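Local coordinates for protein ribose-5-phosphate isomerase RpiB (PDB 1O1X) that probably interconverts ribose 5-phosphate and ribulose 5-phosphate, as a member of the LacAB/RpiB family of sugar-phosphate isomerases, at residues A[62-65]-A[69-72]; A[110-115]-A[138-143]. One frame throughout, in Å; residues are numbered along the deposited sequence.

Contact 1: A[62-65]-A[69-72]; sequences VQSI and EADF
Ser-64 O, in the last turn of helix 54-66, accepts a hydrogen bond from Glu-69 N, 2.8 Å away, where the chain returns. The same carbonyl oxygen takes a second, weak hydrogen bond from Ala-70 N at 3.3 Å, and a third from the hydroxyl of Ser-67, so the turn that leaves the helix is drawn together on one acceptor. A water completes the backbone link: it donates to Ile-65 O and to Ala-70 O, bridging the next carbonyl of the helix to the extended chain. Side chains pack beside these polar links. The hydroxyl of Ser-64 stands anti to its own backbone N (chi1 -176°), a rotation that lays OG against the methyl of Ala-70, 3.6 Å from CB, and against CB of Glu-69. Ile-65 reaches across by its terminal methyl alone: CD1 lies 3.5 Å from Phe-72 C and 4.0 Å from Ala-70 CB, touching main chain more than side chain. The carboxylate of Glu-69, by contrast, leads away from the helix. This is the tight alpha-to-beta turn of a beta-alpha-beta unit in a parallel sheet. Ser-64 and Ala-70 both rest on Ala-16 of strand 14-18, and Phe-72 pairs through its backbone with that residue, so the contact turns helix 54-66 directly into strand 72-75.

Contact 2: A[110-115]-A[138-143]; sequences HNNANI and TPFDGG
Asn-112 lies flat against the ring of Phe-140, and this pair forms the tight half of the contact. Asn-112 CB sits 3.5 Å from the ring centroid, only 13° off the normal, in a CH-pi contact. Beyond it the amide runs on over the CG and CD2 side, its plane 4° from that of the ring. OD1 comes to 3.4 Å from Phe-140 CB. Having CG opposite the main-chain N about CA-CB (chi1 -164°) spreads the amide over the ring, and a hydrogen bond from NH1 of Arg-108 to OD1 helps fix its rotation. The opposite ring face receives Gly-142 N, 3.4 Å above the plane, so the phenyl is clamped between its own turn and the loop 110-115, with His-110 O at its edge, 3.6 Å from CE1. A serine in place of Phe-140 would probably leave the amide of Asn-112 without its flat partner and open a gap between the loops. The other half is looser: Asp-141, on the exposed side, brings OD2 to the edge of the His-110 imidazole in its plane, 4.0 Å from CD2, with the carboxylate turned well out of the ring plane. His-110 also stacks on His-145, at the start of helix 145-152. It is the predicted proton donor and Asn-111 a predicted substrate ligand, so the arrangement is consistent with an active-site loop following a helix of a Rossmann-like alpha/beta fold, here backed by the connection to the C-terminal helix.

How the contacts relate
From the N terminus, contact 1 comes first and closes a short loop, with three residues between its segments, where helix 54-66 gives way to strand 72-75. Contact 2 opens later, after helix 101-109; 22 residues lie between its segments, the end of strand 115-117 and helix 125-137 among them, ahead of helix 145-152. The two are in series, neither nesting nor crossing, yet they touch, their centres about 16 Å apart. The ring of Phe-72 packs on the backbone carbonyls of Ala-113 and Asn-114, and Ile-65 meets the Asn-114 amide. Since strands 72-75 and 115-117 are neighbours in the sheet, contact 1 joins the sheet's middle to one helix, and contact 2 extends from there to the C-terminal helix.

Contact 1: A[62-65]-A[69-72]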
loop_
_atom_site.group_PDB
_atom_site.type_symbol
_atom_site.label_atom_id
_atom_site.label_comp_id
_atom_site.label_asym_id
_atom_site.label_seq_id
_atom_site.Cartn_x
_atom_site.Cartn_y
_atom_site.Cartn_z
ATOM N N VAL A 62 -15.952 15.938 -14.046
ATOM C CA VAL A 62 -15.151 16.577 -15.073
ATOM C C VAL A 62 -15.797 17.842 -15.572
ATOM O O VAL A 62 -15.127 18.881 -15.689
ATOM C CB VAL A 62 -14.858 15.632 -16.217
ATOM C CG1 VAL A 62 -14.367 16.377 -17.439
ATOM C CG2 VAL A 62 -13.825 14.539 -15.751
ATOM N N GLN A 63 -17.069 17.777 -15.901
ATOM C CA GLN A 63 -17.742 18.941 -16.446
ATOM C C GLN A 63 -17.714 20.090 -15.415
ATOM O O GLN A 63 -17.538 21.247 -15.742
ATOM C CB GLN A 63 -19.173 18.552 -16.826
ATOM C CG GLN A 63 -20.159 19.695 -16.996
ATOM C CD GLN A 63 -19.826 20.552 -18.165
ATOM O OE1 GLN A 63 -19.207 20.081 -19.136
ATOM N NE2 GLN A 63 -20.224 21.829 -18.093
ATOM N N SER A 64 -17.900 19.735 -14.165
ATOM C CA SER A 64 -17.913 20.712 -13.100
ATOM C C SER A 64 -16.528 21.392 -12.919
ATOM O O SER A 64 -16.442 22.614 -12.737
ATOM C CB SER A 64 -18.440 20.041 -11.832
ATOM O OG SER A 64 -18.543 21.005 -10.829
ATOM N N ILE A 65 -15.447 20.621 -13.048
ATOM C CA ILE A 65 -14.098 21.170 -12.974
ATOM C C ILE A 65 -13.787 22.037 -14.200
ATOM O O ILE A 65 -13.298 23.169 -14.069
ATOM C CB ILE A 65 -13.060 20.049 -12.839
ATOM C CG1 ILE A 65 -13.177 19.306 -11.504
ATOM C CG2 ILE A 65 -11.654 20.569 -13.043
ATOM C CD1 ILE A 65 -13.135 20.196 -10.256
ATOM N N GLU A 69 -16.915 25.306 -11.946
ATOM C CA GLU A 69 -17.975 25.264 -10.963
ATOM C C GLU A 69 -17.535 24.600 -9.656
ATOM O O GLU A 69 -18.226 24.664 -8.674
ATOM C CB GLU A 69 -19.210 24.570 -11.545
ATOM C CG GLU A 69 -19.969 25.451 -12.553
ATOM C CD GLU A 69 -20.502 26.744 -11.904
ATOM O OE1 GLU A 69 -21.096 26.655 -10.823
ATOM O OE2 GLU A 69 -20.277 27.852 -12.415
ATOM N N ALA A 70 -16.405 23.921 -9.656
ATOM C CA ALA A 70 -15.822 23.384 -8.427
ATOM C C ALA A 70 -14.323 23.562 -8.542
ATOM O O ALA A 70 -13.769 23.680 -9.637
ATOM C CB ALA A 70 -16.194 21.909 -8.239
ATOM N N ASP A 71 -13.674 23.594 -7.408
ATOM C CA ASP A 71 -12.226 23.750 -7.338
ATOM C C ASP A 71 -11.479 22.415 -7.478
ATOM O O ASP A 71 -10.445 22.347 -8.139
ATOM C CB ASP A 71 -11.896 24.381 -5.998
ATOM C CG ASP A 71 -12.550 25.729 -5.838
ATOM O OD1 ASP A 71 -12.347 26.636 -6.685
ATOM O OD2 ASP A 71 -13.292 25.961 -4.904
ATOM N N PHE A 72 -11.992 21.371 -6.808
ATOM C CA PHE A 72 -11.430 20.022 -6.876
ATOM C C PHE A 72 -12.541 18.999 -7.055
ATOM O O PHE A 72 -13.663 19.180 -6.548
ATOM C CB PHE A 72 -10.653 19.637 -5.605
ATOM C CG PHE A 72 -9.427 20.443 -5.381
ATOM C CD1 PHE A 72 -8.298 20.240 -6.147
ATOM C CD2 PHE A 72 -9.401 21.427 -4.384
ATOM C CE1 PHE A 72 -7.159 20.980 -5.916
ATOM C CE2 PHE A 72 -8.265 22.180 -4.157
ATOM C CZ PHE A 72 -7.152 21.963 -4.928
HETATM O O HOH W 1 -12.189 24.227 -11.675
#

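Contact 2: A[110-115]-A[138-143]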
loop_
_atom_site.group_PDB
_atom_site.type_symbol
_atom_site.label_atom_id
_atom_site.label_comp_id
_atom_site.label_asym_id
_atom_site.label_seq_id
_atom_site.Cartn_x
_atom_site.Cartn_y
_atom_site.Cartn_z
ATOM N N HIS A 110 3.519 18.156 -7.600
ATOM C CA HIS A 110 4.136 17.902 -8.896
ATOM C C HIS A 110 3.188 17.880 -10.079
ATOM O O HIS A 110 3.551 18.325 -11.164
ATOM C CB HIS A 110 4.938 16.594 -8.825
ATOM C CG HIS A 110 6.077 16.638 -7.861
ATOM N ND1 HIS A 110 7.010 15.628 -7.770
ATOM C CD2 HIS A 110 6.475 17.600 -6.990
ATOM C CE1 HIS A 110 7.919 15.957 -6.868
ATOM N NE2 HIS A 110 7.612 17.145 -6.375
ATOM N N ASN A 111 1.980 17.351 -9.906
ATOM C CA ASN A 111 1.071 17.184 -11.037
ATOM C C ASN A 111 -0.065 18.215 -11.076
ATOM O O ASN A 111 -0.899 18.157 -11.978
ATOM C CB ASN A 111 0.494 15.760 -11.083
ATOM C CG ASN A 111 1.562 14.677 -11.001
ATOM O OD1 ASN A 111 2.253 14.354 -11.994
ATOM N ND2 ASN A 111 1.698 14.105 -9.843
ATOM N N ASN A 112 -0.099 19.120 -10.083
ATOM C CA ASN A 112 -1.184 20.108 -9.919
ATOM C C ASN A 112 -2.536 19.427 -10.133
ATOM O O ASN A 112 -3.407 19.920 -10.841
ATOM C CB ASN A 112 -1.024 21.284 -10.913
ATOM C CG ASN A 112 -1.855 22.487 -10.533
ATOM O OD1 ASN A 112 -2.331 22.560 -9.391
ATOM N ND2 ASN A 112 -2.026 23.453 -11.464
ATOM N N ALA A 113 -2.725 18.283 -9.490
ATOM C CA ALA A 113 -3.900 17.479 -9.721
ATOM C C ALA A 113 -5.150 18.234 -9.308
ATOM O O ALA A 113 -5.178 18.925 -8.274
ATOM C CB ALA A 113 -3.778 16.192 -8.996
ATOM N N ASN A 114 -6.205 18.094 -10.108
ATOM C CA ASN A 114 -7.468 18.755 -9.791
ATOM C C ASN A 114 -8.598 17.780 -9.471
ATOM O O ASN A 114 -9.647 18.181 -9.025
ATOM C CB ASN A 114 -7.832 19.804 -10.851
ATOM C CG ASN A 114 -7.844 19.267 -12.276
ATOM O OD1 ASN A 114 -7.924 18.068 -12.500
ATOM N ND2 ASN A 114 -7.844 20.183 -13.242
ATOM N N ILE A 115 -8.331 16.493 -9.632
ATOM C CA ILE A 115 -9.232 15.437 -9.188
ATOM C C ILE A 115 -8.464 14.382 -8.430
ATOM O O ILE A 115 -7.437 13.890 -8.889
ATOM C CB ILE A 115 -10.036 14.769 -10.361
ATOM C CG1 ILE A 115 -10.934 15.786 -11.072
ATOM C CG2 ILE A 115 -10.867 13.617 -9.839
ATOM C CD1 ILE A 115 -11.833 15.190 -12.129
ATOM N N THR A 138 -2.421 20.968 -0.035
ATOM C CA THR A 138 -1.087 21.045 -0.632
ATOM C C THR A 138 -1.094 21.937 -1.878
ATOM O O THR A 138 -1.863 21.697 -2.825
ATOM C CB THR A 138 -0.621 19.642 -1.043
ATOM O OG1 THR A 138 -0.567 18.793 0.110
ATOM C CG2 THR A 138 0.824 19.646 -1.622
ATOM N N PRO A 139 -0.216 22.930 -1.908
ATOM C CA PRO A 139 -0.081 23.771 -3.094
ATOM C C PRO A 139 0.738 23.105 -4.214
ATOM O O PRO A 139 1.537 22.182 -3.981
ATOM C CB PRO A 139 0.618 25.008 -2.552
ATOM C CG PRO A 139 1.455 24.523 -1.383
ATOM C CD PRO A 139 0.731 23.316 -0.840
ATOM N N PHE A 140 0.516 23.571 -5.434
ATOM C CA PHE A 140 1.356 23.230 -6.567
ATOM C C PHE A 140 2.697 23.949 -6.483
ATOM O O PHE A 140 2.755 25.148 -6.154
ATOM C CB PHE A 140 0.591 23.540 -7.865
ATOM C CG PHE A 140 1.365 23.265 -9.143
ATOM C CD1 PHE A 140 2.038 22.062 -9.336
ATOM C CD2 PHE A 140 1.350 24.209 -10.174
ATOM C CE1 PHE A 140 2.699 21.813 -10.528
ATOM C CE2 PHE A 140 1.988 23.981 -11.346
ATOM C CZ PHE A 140 2.679 22.787 -11.533
ATOM N N ASP A 141 3.789 23.212 -6.726
ATOM C CA ASP A 141 5.128 23.778 -6.663
ATOM C C ASP A 141 5.490 24.603 -7.897
ATOM O O ASP A 141 6.389 25.411 -7.832
ATOM C CB ASP A 141 6.200 22.700 -6.529
ATOM C CG ASP A 141 6.236 22.048 -5.166
ATOM O OD1 ASP A 141 5.633 22.591 -4.201
ATOM O OD2 ASP A 141 6.909 20.996 -4.995
ATOM N N GLY A 142 4.831 24.390 -9.021
ATOM C CA GLY A 142 5.239 25.078 -10.243
ATOM C C GLY A 142 6.588 24.569 -10.724
ATOM O O GLY A 142 6.790 23.382 -10.913
ATOM N N GLY A 143 7.537 25.475 -10.929
ATOM C CA GLY A 143 8.859 25.075 -11.333
ATOM C C GLY A 143 8.884 24.282 -12.618
ATOM O O GLY A 143 8.156 24.573 -13.576
#